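Local atomic coordinates of cellobiose 2-epimerase (Ruminococcus albus, PDB entry 3VW5), a protein that catalyses the reversible 2-epimerisation of the reducing-end sugar in cellobiose, converting it to beta-D-glucosyl-(1->4)-D-mannose. Residues Lys20-Glu25 and Ala73-Glu78; Gly28-Leu33 and Leu37-Lys42; His108-Ala113 and Gly367-Pro372; Trp349-Thr354 and Asp361-Val366. The protein carries 2 engineered substitutions. All blocks are in the same frame, centred on the assembly; numbering follows the deposited sequence.

Contact 1: residues Lys20-Glu25 and Ala73-Glu78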
# COMPACT_ATOMS: atom_id res chain seq x y z
N LYS A 20 -10.28 17.00 -7.01
CA LYS A 20 -10.65 17.38 -8.37
C LYS A 20 -10.87 16.19 -9.27
O LYS A 20 -11.33 16.34 -10.40
CB LYS A 20 -9.61 18.31 -8.99
CG LYS A 20 -9.30 19.56 -8.17
CD LYS A 20 -8.33 20.50 -8.90
CE LYS A 20 -7.78 21.57 -7.94
NZ LYS A 20 -8.86 22.32 -7.21
N LEU A 21 -10.52 15.01 -8.79
CA LEU A 21 -10.64 13.80 -9.61
C LEU A 21 -11.91 13.03 -9.35
O LEU A 21 -12.13 11.98 -9.95
CB LEU A 21 -9.42 12.90 -9.43
CG LEU A 21 -8.17 13.47 -10.07
CD1 LEU A 21 -6.95 12.65 -9.70
CD2 LEU A 21 -8.34 13.53 -11.58
N ARG A 22 -12.75 13.55 -8.46
CA ARG A 22 -14.07 12.98 -8.23
C ARG A 22 -14.91 12.99 -9.52
O ARG A 22 -15.02 14.01 -10.20
CB ARG A 22 -14.79 13.74 -7.12
CG ARG A 22 -16.02 13.04 -6.59
CD ARG A 22 -16.74 13.86 -5.50
NE ARG A 22 -18.16 13.48 -5.42
CZ ARG A 22 -18.82 13.27 -4.29
NH1 ARG A 22 -18.21 13.40 -3.11
NH2 ARG A 22 -20.10 12.92 -4.34
N ASP A 23 -15.49 11.84 -9.85
CA ASP A 23 -16.37 11.71 -11.00
C ASP A 23 -17.83 11.59 -10.54
O ASP A 23 -18.29 10.50 -10.17
CB ASP A 23 -15.98 10.48 -11.83
CG ASP A 23 -16.74 10.40 -13.13
OD1 ASP A 23 -16.31 9.66 -14.06
OD2 ASP A 23 -17.78 11.09 -13.23
N ASP A 24 -18.54 12.71 -10.53
CA ASP A 24 -19.95 12.71 -10.15
C ASP A 24 -20.85 12.34 -11.33
O ASP A 24 -22.03 12.09 -11.16
CB ASP A 24 -20.38 14.06 -9.58
CG ASP A 24 -19.67 14.40 -8.29
OD1 ASP A 24 -19.76 13.59 -7.33
OD2 ASP A 24 -19.01 15.46 -8.23
N GLU A 25 -20.28 12.28 -12.53
CA GLU A 25 -21.03 11.92 -13.72
C GLU A 25 -21.18 10.39 -13.91
O GLU A 25 -22.28 9.87 -14.11
CB GLU A 25 -20.38 12.54 -14.96
CG GLU A 25 -19.86 13.98 -14.70
CD GLU A 25 -18.32 14.06 -14.65
OE1 GLU A 25 -17.67 13.77 -15.69
OE2 GLU A 25 -17.77 14.42 -13.56
N ALA A 73 -14.86 9.98 0.61
CA ALA A 73 -14.79 8.59 1.01
C ALA A 73 -16.08 7.88 0.60
O ALA A 73 -16.05 6.89 -0.14
CB ALA A 73 -14.54 8.45 2.50
N LYS A 74 -17.21 8.42 1.03
CA LYS A 74 -18.48 7.77 0.72
C LYS A 74 -18.72 7.62 -0.78
O LYS A 74 -19.29 6.63 -1.21
CB LYS A 74 -19.66 8.47 1.40
CG LYS A 74 -21.02 7.87 1.03
CD LYS A 74 -22.16 8.57 1.74
CE LYS A 74 -23.47 8.41 0.96
NZ LYS A 74 -24.28 9.68 1.00
N HIS A 75 -18.26 8.58 -1.56
CA HIS A 75 -18.43 8.54 -3.02
C HIS A 75 -17.71 7.35 -3.62
O HIS A 75 -18.25 6.65 -4.47
CB HIS A 75 -17.93 9.83 -3.69
CG HIS A 75 -18.15 9.88 -5.17
ND1 HIS A 75 -19.40 10.02 -5.74
CD2 HIS A 75 -17.28 9.79 -6.20
CE1 HIS A 75 -19.29 10.02 -7.05
NE2 HIS A 75 -18.01 9.89 -7.36
N ALA A 76 -16.47 7.14 -3.17
CA ALA A 76 -15.66 6.00 -3.60
C ALA A 76 -16.23 4.67 -3.09
O ALA A 76 -16.35 3.69 -3.84
CB ALA A 76 -14.21 6.18 -3.13
N TYR A 77 -16.57 4.63 -1.80
CA TYR A 77 -17.26 3.48 -1.24
C TYR A 77 -18.44 3.01 -2.09
O TYR A 77 -18.56 1.81 -2.40
CB TYR A 77 -17.73 3.78 0.18
CG TYR A 77 -18.71 2.78 0.74
CD1 TYR A 77 -18.28 1.54 1.18
CD2 TYR A 77 -20.07 3.09 0.87
CE1 TYR A 77 -19.18 0.62 1.73
CE2 TYR A 77 -20.97 2.18 1.40
CZ TYR A 77 -20.51 0.95 1.83
OH TYR A 77 -21.39 0.03 2.37
N GLU A 78 -19.31 3.93 -2.48
CA GLU A 78 -20.48 3.55 -3.25
C GLU A 78 -20.05 2.88 -4.55
O GLU A 78 -20.61 1.88 -4.98
CB GLU A 78 -21.39 4.74 -3.52
CG GLU A 78 -22.24 5.14 -2.32
CD GLU A 78 -23.47 4.26 -2.14
OE1 GLU A 78 -23.65 3.73 -1.01
OE2 GLU A 78 -24.27 4.10 -3.10

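Contact 2: residues Gly28-Leu33 and Leu37-Lys42. Engineered in segment 37-42: Glu38 (natural residue Gly).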
# COMPACT_ATOMS: atom_id res chain seq x y z
N GLY A 28 -17.47 7.23 -8.78
CA GLY A 28 -16.08 7.00 -8.44
C GLY A 28 -15.18 8.14 -8.86
O GLY A 28 -15.60 9.29 -8.89
N PHE A 29 -13.92 7.83 -9.16
CA PHE A 29 -12.94 8.82 -9.60
C PHE A 29 -12.36 8.50 -10.98
O PHE A 29 -12.32 7.34 -11.38
CB PHE A 29 -11.81 8.91 -8.58
CG PHE A 29 -12.23 9.47 -7.27
CD1 PHE A 29 -11.74 10.70 -6.85
CD2 PHE A 29 -13.13 8.79 -6.47
CE1 PHE A 29 -12.13 11.23 -5.64
CE2 PHE A 29 -13.54 9.31 -5.26
CZ PHE A 29 -13.04 10.54 -4.84
N TYR A 30 -11.91 9.53 -11.70
CA TYR A 30 -11.30 9.32 -13.02
C TYR A 30 -10.07 8.39 -12.92
O TYR A 30 -9.33 8.40 -11.93
CB TYR A 30 -10.94 10.66 -13.68
CG TYR A 30 -12.06 11.68 -13.73
CD1 TYR A 30 -13.27 11.40 -14.37
CD2 TYR A 30 -11.91 12.94 -13.14
CE1 TYR A 30 -14.29 12.34 -14.42
CE2 TYR A 30 -12.93 13.88 -13.17
CZ TYR A 30 -14.11 13.57 -13.82
OH TYR A 30 -15.13 14.50 -13.86
N GLY A 31 -9.88 7.58 -13.95
CA GLY A 31 -8.91 6.50 -13.90
C GLY A 31 -7.51 6.84 -14.38
O GLY A 31 -6.57 6.08 -14.12
N TYR A 32 -7.34 7.96 -15.09
CA TYR A 32 -6.04 8.23 -15.70
C TYR A 32 -5.72 9.72 -15.84
O TYR A 32 -6.47 10.49 -16.46
CB TYR A 32 -5.92 7.51 -17.05
CG TYR A 32 -4.57 7.65 -17.71
CD1 TYR A 32 -3.55 6.72 -17.49
CD2 TYR A 32 -4.31 8.70 -18.58
CE1 TYR A 32 -2.31 6.85 -18.10
CE2 TYR A 32 -3.07 8.85 -19.19
CZ TYR A 32 -2.07 7.92 -18.95
OH TYR A 32 -0.85 8.07 -19.57
N LEU A 33 -4.60 10.11 -15.24
CA LEU A 33 -4.00 11.42 -15.46
C LEU A 33 -2.56 11.22 -15.91
O LEU A 33 -1.70 10.78 -15.12
CB LEU A 33 -4.03 12.26 -14.18
CG LEU A 33 -3.41 13.66 -14.31
CD1 LEU A 33 -4.28 14.57 -15.17
CD2 LEU A 33 -3.14 14.30 -12.96
N LEU A 37 -0.10 15.69 -17.61
CA LEU A 37 -1.27 16.23 -16.91
C LEU A 37 -2.52 16.34 -17.79
O LEU A 37 -3.40 17.14 -17.51
CB LEU A 37 -0.95 17.56 -16.21
CG LEU A 37 0.21 17.52 -15.21
CD1 LEU A 37 0.39 18.86 -14.52
CD2 LEU A 37 0.00 16.41 -14.17
N GLU A 38 -2.58 15.51 -18.83
CA GLU A 38 -3.78 15.34 -19.65
C GLU A 38 -4.68 14.26 -19.02
O GLU A 38 -4.24 13.12 -18.80
CB GLU A 38 -3.39 14.97 -21.09
CG GLU A 38 -4.00 15.85 -22.18
CD GLU A 38 -5.33 15.30 -22.74
OE1 GLU A 38 -6.41 15.55 -22.11
OE2 GLU A 38 -5.31 14.62 -23.80
N LEU A 39 -5.92 14.62 -18.74
CA LEU A 39 -6.88 13.75 -18.07
C LEU A 39 -7.78 12.97 -19.04
O LEU A 39 -8.34 13.55 -19.96
CB LEU A 39 -7.74 14.61 -17.16
CG LEU A 39 -8.84 13.91 -16.39
CD1 LEU A 39 -8.22 13.06 -15.28
CD2 LEU A 39 -9.85 14.94 -15.83
N ASP A 40 -7.92 11.66 -18.83
CA ASP A 40 -8.84 10.85 -19.63
C ASP A 40 -10.03 10.41 -18.79
O ASP A 40 -9.99 9.35 -18.18
CB ASP A 40 -8.15 9.62 -20.22
CG ASP A 40 -9.07 8.80 -21.15
OD1 ASP A 40 -10.12 9.32 -21.60
OD2 ASP A 40 -8.73 7.62 -21.44
N LYS A 41 -11.08 11.23 -18.76
CA LYS A 41 -12.26 10.94 -17.96
C LYS A 41 -12.89 9.62 -18.36
O LYS A 41 -13.60 9.00 -17.58
CB LYS A 41 -13.29 12.07 -18.06
CG LYS A 41 -12.79 13.41 -17.57
CD LYS A 41 -13.90 14.47 -17.53
CE LYS A 41 -13.38 15.82 -17.03
NZ LYS A 41 -14.45 16.64 -16.38
N LYS A 42 -12.59 9.17 -19.57
CA LYS A 42 -13.17 7.95 -20.10
C LYS A 42 -12.27 6.72 -19.93
O LYS A 42 -12.59 5.64 -20.43
CB LYS A 42 -13.52 8.16 -21.58
CG LYS A 42 -15.00 8.00 -21.91
CD LYS A 42 -15.83 9.22 -21.50
CE LYS A 42 -16.09 10.14 -22.70
NZ LYS A 42 -16.42 9.39 -23.97
O HOH W 1 -11.98 7.17 -15.80

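Contact 3: residues His108-Ala113 and Gly367-Pro372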
# COMPACT_ATOMS: atom_id res chain seq x y z
N HIS A 108 -7.76 -11.32 -7.65
CA HIS A 108 -6.41 -11.28 -7.09
C HIS A 108 -6.41 -11.06 -5.58
O HIS A 108 -6.90 -10.05 -5.07
CB HIS A 108 -5.57 -10.21 -7.79
CG HIS A 108 -4.12 -10.57 -7.90
ND1 HIS A 108 -3.32 -10.77 -6.78
CD2 HIS A 108 -3.33 -10.78 -8.98
CE1 HIS A 108 -2.10 -11.09 -7.18
NE2 HIS A 108 -2.07 -11.09 -8.51
N THR A 109 -5.86 -12.03 -4.87
CA THR A 109 -5.72 -11.95 -3.43
C THR A 109 -5.29 -10.56 -2.96
O THR A 109 -5.83 -10.00 -2.00
CB THR A 109 -4.72 -12.99 -2.95
OG1 THR A 109 -5.21 -14.28 -3.29
CG2 THR A 109 -4.52 -12.92 -1.45
N TYR A 110 -4.29 -10.02 -3.64
CA TYR A 110 -3.72 -8.72 -3.30
C TYR A 110 -4.76 -7.59 -3.43
O TYR A 110 -4.86 -6.71 -2.57
CB TYR A 110 -2.53 -8.51 -4.23
CG TYR A 110 -1.87 -7.18 -4.18
CD1 TYR A 110 -0.78 -6.98 -3.37
CD2 TYR A 110 -2.31 -6.13 -4.98
CE1 TYR A 110 -0.13 -5.77 -3.33
CE2 TYR A 110 -1.68 -4.90 -4.95
CZ TYR A 110 -0.59 -4.72 -4.12
OH TYR A 110 0.08 -3.51 -4.08
N ASN A 111 -5.53 -7.64 -4.51
CA ASN A 111 -6.58 -6.66 -4.76
C ASN A 111 -7.69 -6.78 -3.73
O ASN A 111 -8.10 -5.78 -3.14
CB ASN A 111 -7.13 -6.84 -6.18
CG ASN A 111 -8.10 -5.73 -6.59
OD1 ASN A 111 -7.99 -4.60 -6.12
ND2 ASN A 111 -9.03 -6.07 -7.47
N ILE A 112 -8.17 -8.01 -3.49
CA ILE A 112 -9.20 -8.25 -2.47
C ILE A 112 -8.78 -7.83 -1.06
O ILE A 112 -9.60 -7.32 -0.28
CB ILE A 112 -9.64 -9.72 -2.41
CG1 ILE A 112 -10.10 -10.20 -3.80
CG2 ILE A 112 -10.74 -9.88 -1.37
CD1 ILE A 112 -9.95 -11.70 -4.02
N ALA A 113 -7.51 -8.05 -0.71
CA ALA A 113 -7.02 -7.63 0.60
C ALA A 113 -7.20 -6.12 0.74
O ALA A 113 -7.57 -5.62 1.80
CB ALA A 113 -5.55 -8.01 0.77
N GLY A 367 -3.08 6.57 -12.19
CA GLY A 367 -3.51 5.41 -12.96
C GLY A 367 -3.79 4.23 -12.05
O GLY A 367 -3.84 4.38 -10.82
N PRO A 368 -3.96 3.04 -12.64
CA PRO A 368 -4.29 1.85 -11.85
C PRO A 368 -3.29 1.58 -10.73
O PRO A 368 -3.68 1.06 -9.69
CB PRO A 368 -4.26 0.72 -12.89
CG PRO A 368 -4.51 1.40 -14.17
CD PRO A 368 -3.79 2.71 -14.06
N TRP A 369 -2.03 1.96 -10.92
CA TRP A 369 -1.01 1.70 -9.91
C TRP A 369 -0.49 2.92 -9.14
O TRP A 369 0.36 2.78 -8.26
CB TRP A 369 0.14 0.90 -10.51
CG TRP A 369 -0.18 -0.54 -10.67
CD1 TRP A 369 -0.46 -1.19 -11.84
CD2 TRP A 369 -0.26 -1.53 -9.63
NE1 TRP A 369 -0.69 -2.52 -11.59
CE2 TRP A 369 -0.58 -2.76 -10.25
CE3 TRP A 369 -0.08 -1.49 -8.23
CZ2 TRP A 369 -0.73 -3.95 -9.52
CZ3 TRP A 369 -0.24 -2.68 -7.51
CH2 TRP A 369 -0.56 -3.89 -8.15
N LYS A 370 -1.00 4.11 -9.44
CA LYS A 370 -0.61 5.31 -8.69
C LYS A 370 -1.82 6.10 -8.17
O LYS A 370 -2.69 6.52 -8.95
CB LYS A 370 0.33 6.19 -9.51
CG LYS A 370 0.87 7.37 -8.74
CD LYS A 370 1.99 8.05 -9.49
CE LYS A 370 2.56 9.21 -8.69
NZ LYS A 370 1.59 10.31 -8.55
N CYS A 371 -1.85 6.31 -6.85
CA CYS A 371 -3.03 6.81 -6.13
C CYS A 371 -2.59 7.67 -4.93
O CYS A 371 -1.41 7.94 -4.78
CB CYS A 371 -3.89 5.62 -5.64
SG CYS A 371 -3.14 3.99 -5.93
N PRO A 372 -3.55 8.10 -4.08
CA PRO A 372 -3.15 8.93 -2.93
C PRO A 372 -2.75 8.15 -1.69
O PRO A 372 -2.50 8.75 -0.66
CB PRO A 372 -4.40 9.77 -2.64
CG PRO A 372 -5.51 8.94 -3.10
CD PRO A 372 -5.01 8.07 -4.24

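Contact 4: residues Trp349-Thr354 and Asp361-Val366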
# COMPACT_ATOMS: atom_id res chain seq x y z
N TRP A 349 2.56 14.40 -7.16
CA TRP A 349 3.91 13.85 -7.03
C TRP A 349 4.27 13.17 -8.34
O TRP A 349 3.44 12.48 -8.92
CB TRP A 349 4.01 12.83 -5.89
CG TRP A 349 3.92 13.39 -4.49
CD1 TRP A 349 3.28 14.55 -4.10
CD2 TRP A 349 4.49 12.83 -3.30
NE1 TRP A 349 3.43 14.74 -2.75
CE2 TRP A 349 4.16 13.70 -2.23
CE3 TRP A 349 5.24 11.67 -3.03
CZ2 TRP A 349 4.55 13.44 -0.90
CZ3 TRP A 349 5.63 11.43 -1.71
CH2 TRP A 349 5.29 12.31 -0.67
N TYR A 350 5.50 13.35 -8.81
CA TYR A 350 5.99 12.55 -9.91
C TYR A 350 6.09 11.08 -9.49
O TYR A 350 6.50 10.77 -8.37
CB TYR A 350 7.37 13.02 -10.35
CG TYR A 350 7.38 14.35 -11.04
CD1 TYR A 350 7.02 14.46 -12.38
CD2 TYR A 350 7.79 15.49 -10.37
CE1 TYR A 350 7.06 15.69 -13.03
CE2 TYR A 350 7.83 16.71 -10.99
CZ TYR A 350 7.47 16.81 -12.33
OH TYR A 350 7.52 18.02 -12.96
N SER A 351 5.72 10.20 -10.41
CA SER A 351 5.86 8.76 -10.22
C SER A 351 7.31 8.29 -9.99
O SER A 351 7.61 7.62 -8.99
CB SER A 351 5.28 8.04 -11.44
OG SER A 351 5.12 6.67 -11.21
N GLU A 352 8.21 8.65 -10.91
CA GLU A 352 9.59 8.17 -10.89
C GLU A 352 10.62 9.24 -11.28
O GLU A 352 10.52 9.88 -12.33
CB GLU A 352 9.75 6.93 -11.80
CG GLU A 352 9.11 5.66 -11.25
CD GLU A 352 9.17 4.46 -12.20
OE1 GLU A 352 9.73 4.58 -13.31
OE2 GLU A 352 8.66 3.38 -11.83
N VAL A 353 11.61 9.44 -10.42
CA VAL A 353 12.69 10.37 -10.75
C VAL A 353 14.04 9.68 -10.65
O VAL A 353 14.32 9.02 -9.65
CB VAL A 353 12.69 11.60 -9.84
CG1 VAL A 353 13.79 12.55 -10.27
CG2 VAL A 353 11.35 12.29 -9.90
N THR A 354 14.87 9.85 -11.69
CA THR A 354 16.23 9.27 -11.75
C THR A 354 17.15 9.77 -10.64
O THR A 354 16.89 10.81 -10.01
CB THR A 354 16.95 9.56 -13.10
OG1 THR A 354 17.27 10.95 -13.19
CG2 THR A 354 16.12 9.14 -14.31
N ASP A 361 9.28 10.76 -17.96
CA ASP A 361 8.13 11.39 -18.59
C ASP A 361 7.15 10.38 -19.18
O ASP A 361 6.21 10.75 -19.87
CB ASP A 361 8.59 12.40 -19.66
CG ASP A 361 9.18 11.73 -20.93
OD1 ASP A 361 9.28 12.44 -21.96
OD2 ASP A 361 9.52 10.53 -20.90
N TYR A 362 7.38 9.10 -18.91
CA TYR A 362 6.48 8.06 -19.41
C TYR A 362 5.65 7.38 -18.32
O TYR A 362 4.95 6.41 -18.58
CB TYR A 362 7.25 7.01 -20.21
CG TYR A 362 8.40 6.39 -19.45
CD1 TYR A 362 9.68 6.95 -19.49
CD2 TYR A 362 8.22 5.24 -18.70
CE1 TYR A 362 10.74 6.37 -18.80
CE2 TYR A 362 9.26 4.66 -18.00
CZ TYR A 362 10.51 5.22 -18.05
OH TYR A 362 11.55 4.62 -17.36
N LYS A 363 5.74 7.89 -17.09
CA LYS A 363 4.97 7.35 -15.98
C LYS A 363 3.83 8.31 -15.67
O LYS A 363 4.07 9.50 -15.44
CB LYS A 363 5.86 7.15 -14.74
CG LYS A 363 6.97 6.13 -14.89
CD LYS A 363 6.45 4.80 -15.38
CE LYS A 363 5.80 3.99 -14.26
NZ LYS A 363 5.52 2.59 -14.73
N GLU A 364 2.61 7.81 -15.66
CA GLU A 364 1.43 8.65 -15.43
C GLU A 364 1.38 9.24 -14.02
O GLU A 364 1.97 8.69 -13.08
CB GLU A 364 0.14 7.86 -15.70
CG GLU A 364 0.36 6.58 -16.49
CD GLU A 364 0.65 5.40 -15.59
OE1 GLU A 364 1.77 4.82 -15.68
OE2 GLU A 364 -0.24 5.04 -14.80
N THR A 365 0.66 10.35 -13.87
CA THR A 365 0.46 10.99 -12.57
C THR A 365 -0.57 10.22 -11.74
O THR A 365 -0.45 10.09 -10.53
CB THR A 365 -0.01 12.44 -12.75
OG1 THR A 365 0.86 13.10 -13.67
CG2 THR A 365 0.04 13.18 -11.43
N VAL A 366 -1.59 9.71 -12.43
CA VAL A 366 -2.62 8.91 -11.80
C VAL A 366 -3.01 7.78 -12.73
O VAL A 366 -3.25 8.00 -13.92
CB VAL A 366 -3.90 9.72 -11.53
CG1 VAL A 366 -4.96 8.83 -10.90
CG2 VAL A 366 -3.61 10.93 -10.66
O HOH W 2 3.09 6.18 -12.80
O HOH W 3 4.97 10.98 -13.26

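Contact 1: residues Lys20-Glu25 and Ala73-Glu78
Arg22 lies flat over His75, and this stack ties a loop to a helix of the (alpha/alpha)6 barrel. The loop follows helix 2-19, and His75 sits on helix 67-84. The packed part is the stack itself. The guanidinium and the imidazole are 3.9 Å apart at their centres, with planes at 22°. CG of Arg22 also rests against CD2 of His75 at 3.5 Å. The arginine chain is extended, with CG anti to the backbone N (chi1 -167°), and this carries NE over the middle of the imidazole. Asp23 is buried, its carboxylate held by Asn26 N and Lys45.

The outer side is looser. Asp24 is exposed, and its OD1 comes only within 3.6 Å of CE1 of His75. That carboxylate instead forms a salt bridge with NE of Arg22, which should help fix the rotation of the guanidinium. NH1 of Arg22 is hydrogen-bonded to OD1 of Asn72, on the same helix as His75. One hydrogen bond crosses the contact: His75 NE2 donates to Asp23 O at 2.9 Å. The bond is bent (135° at the hydrogen); the oxygen lies near the imidazole plane, while NE2 sits well above the plane of the carbonyl.

Contact 2: residues Gly28-Leu33 and Leu37-Lys42
The ring of Tyr30 has the side chain of Lys41 running over one face. CG of Lys41 makes a CH-pi contact, 3.9 Å from the ring centroid and 20° off the normal. The two side chains lie side by side and point the same way. Extension of Lys41 beyond CG lets its methylenes follow the ring from CD1 and CE1 to CZ. At the far end NZ of Lys41 makes a weak hydrogen bond of 3.4 Å to OH of Tyr30. The stronger partner of that hydroxyl is the carboxylate of Glu25. Leu39 meets the same ring obliquely, with its CD2 3.9 Å from CD2 of Tyr30. The Tyr32 ring is approached obliquely by CB of Asp40, 4.3 Å from its CD2.

The two segments are the arms of a hairpin-like excursion between helix 2-19 and strand 45-46 of the (alpha/alpha)6 barrel. The arms run nearly antiparallel. They are joined by a single beta bridge, Leu33 with Leu39. Asp40 N donates an almost straight hydrogen bond of 3.0 Å to Tyr32 O. Farther from the bend, a water accepts from Gly31 N and donates to Lys41 O.

Near the bend the packing is apolar. CD1 of Leu33 touches CB of Leu39, while its CD2 lies 4.0 Å from CD2 of Leu37. Glu38 is an engineered residue and points away from the other arm. Asp40 OD1 accepts from Lys42 N, forming an Asx turn.

Contact 3: residues His108-Ala113 and Gly367-Pro372
Tyr110 and Trp369 reach toward each other from opposite directions inside the (alpha/alpha)6 barrel; the centre of the contact lies about 8 Å from that of the chain. Tyr110 is in the first turn of helix 109-126. Trp369 belongs to the loop that leads into helix 373-385. This position is consistent with the sugar-binding cleft expected at the heart of such barrels.

Side-chain conformation makes the meeting possible. CG of Tyr110 is anti to the backbone N (chi1 174°), which projects the phenol off the helix toward the loop. CG of Trp369 is anti to its own carbonyl carbon (chi1 -77°). Together with the chi2 rotation, this makes CZ3 and CH2 of the six-membered ring the atoms that reach the phenol. The two rings meet obliquely, with planes at 43° and centroids 5.8 Å apart. CE2 of Tyr110 touches CH2 of Trp369 at 3.5 Å. No hydrogen bond crosses the contact.

Both backbones are shaped locally. His108 is the N-cap of the helix, and its ND1 accepts a weak bond from Tyr110 N. The loop forms a type I turn from Gly367 to Lys370, closed by Lys370 N to Gly367 O. Arg52 of helix 47-64 touches Tyr110 and Cys371, and the ring of His184 stands nearly perpendicular to that of Tyr110. The phenol OH lies at the rim of the indole, near its plane, 3.5 Å from CZ3 of Trp369.

Contact 4: residues Trp349-Thr354 and Asp361-Val366
Ser351 packs on Lys363 through their CB atoms, 3.5 Å apart. The Lys363 chain is bent at chi2 and chi3, which folds its methylenes back across the carboxylate of Glu352. As a result OE1 of Glu352 lies 3.5 Å from CG of Lys363. Methyl CG2 of Thr365 is a looser neighbour of Trp349 O.

The charges are less closely joined. OE2 of Glu352 and NZ of Lys363 are 4.3 Å apart, beyond a salt bridge. OE1 of Glu352 is instead hydrogen-bonded to ND1 of His360, just before segment 361-366.

Water supplies polar links. One molecule is 2.6 Å from OG of Ser351 and donates to Glu364 O at 2.8 Å, with a weak further bond to OE1 of Glu364. A second water accepts from Ser351 N and donates to Lys363 O, again at 2.8 Å. These segments run roughly antiparallel in the region between helix 323-340 and helix 373-385, and strand 352-353 pairs antiparallel with strand 296-302. Thr365 and Val366 form a classic beta bulge opposite Leu33. NZ of Lys370 is hydrogen-bonded to both Trp349 O and Thr365 O, one from each segment.

With no direct hydrogen bond between them, the two segments are joined by side-chain packing, bridging water and the ammonium of Lys370. The Glu352-Lys363 charge pair probably adds only a longer-range attraction.

Contact 1 encloses contact 2 along the chain, and contact 3 encloses contact 4. Contacts 1 and 2 have centres 13 Å apart and share the long loop between helix 2-19 and strand 45-46. Contacts 2 and 4 have centres 15 Å apart and touch through Leu33 N and Val366 O. That touch brings the early loop of the barrel chain against the late one. Segment 361-366 runs straight on into segment 367-372; the centres of contacts 3 and 4 are 17 Å apart. The centres of contacts 1 and 4 are the farthest apart, about 24 Å, yet Leu21 still packs on Val366. Contact 3 lies nearest the centre of the chain.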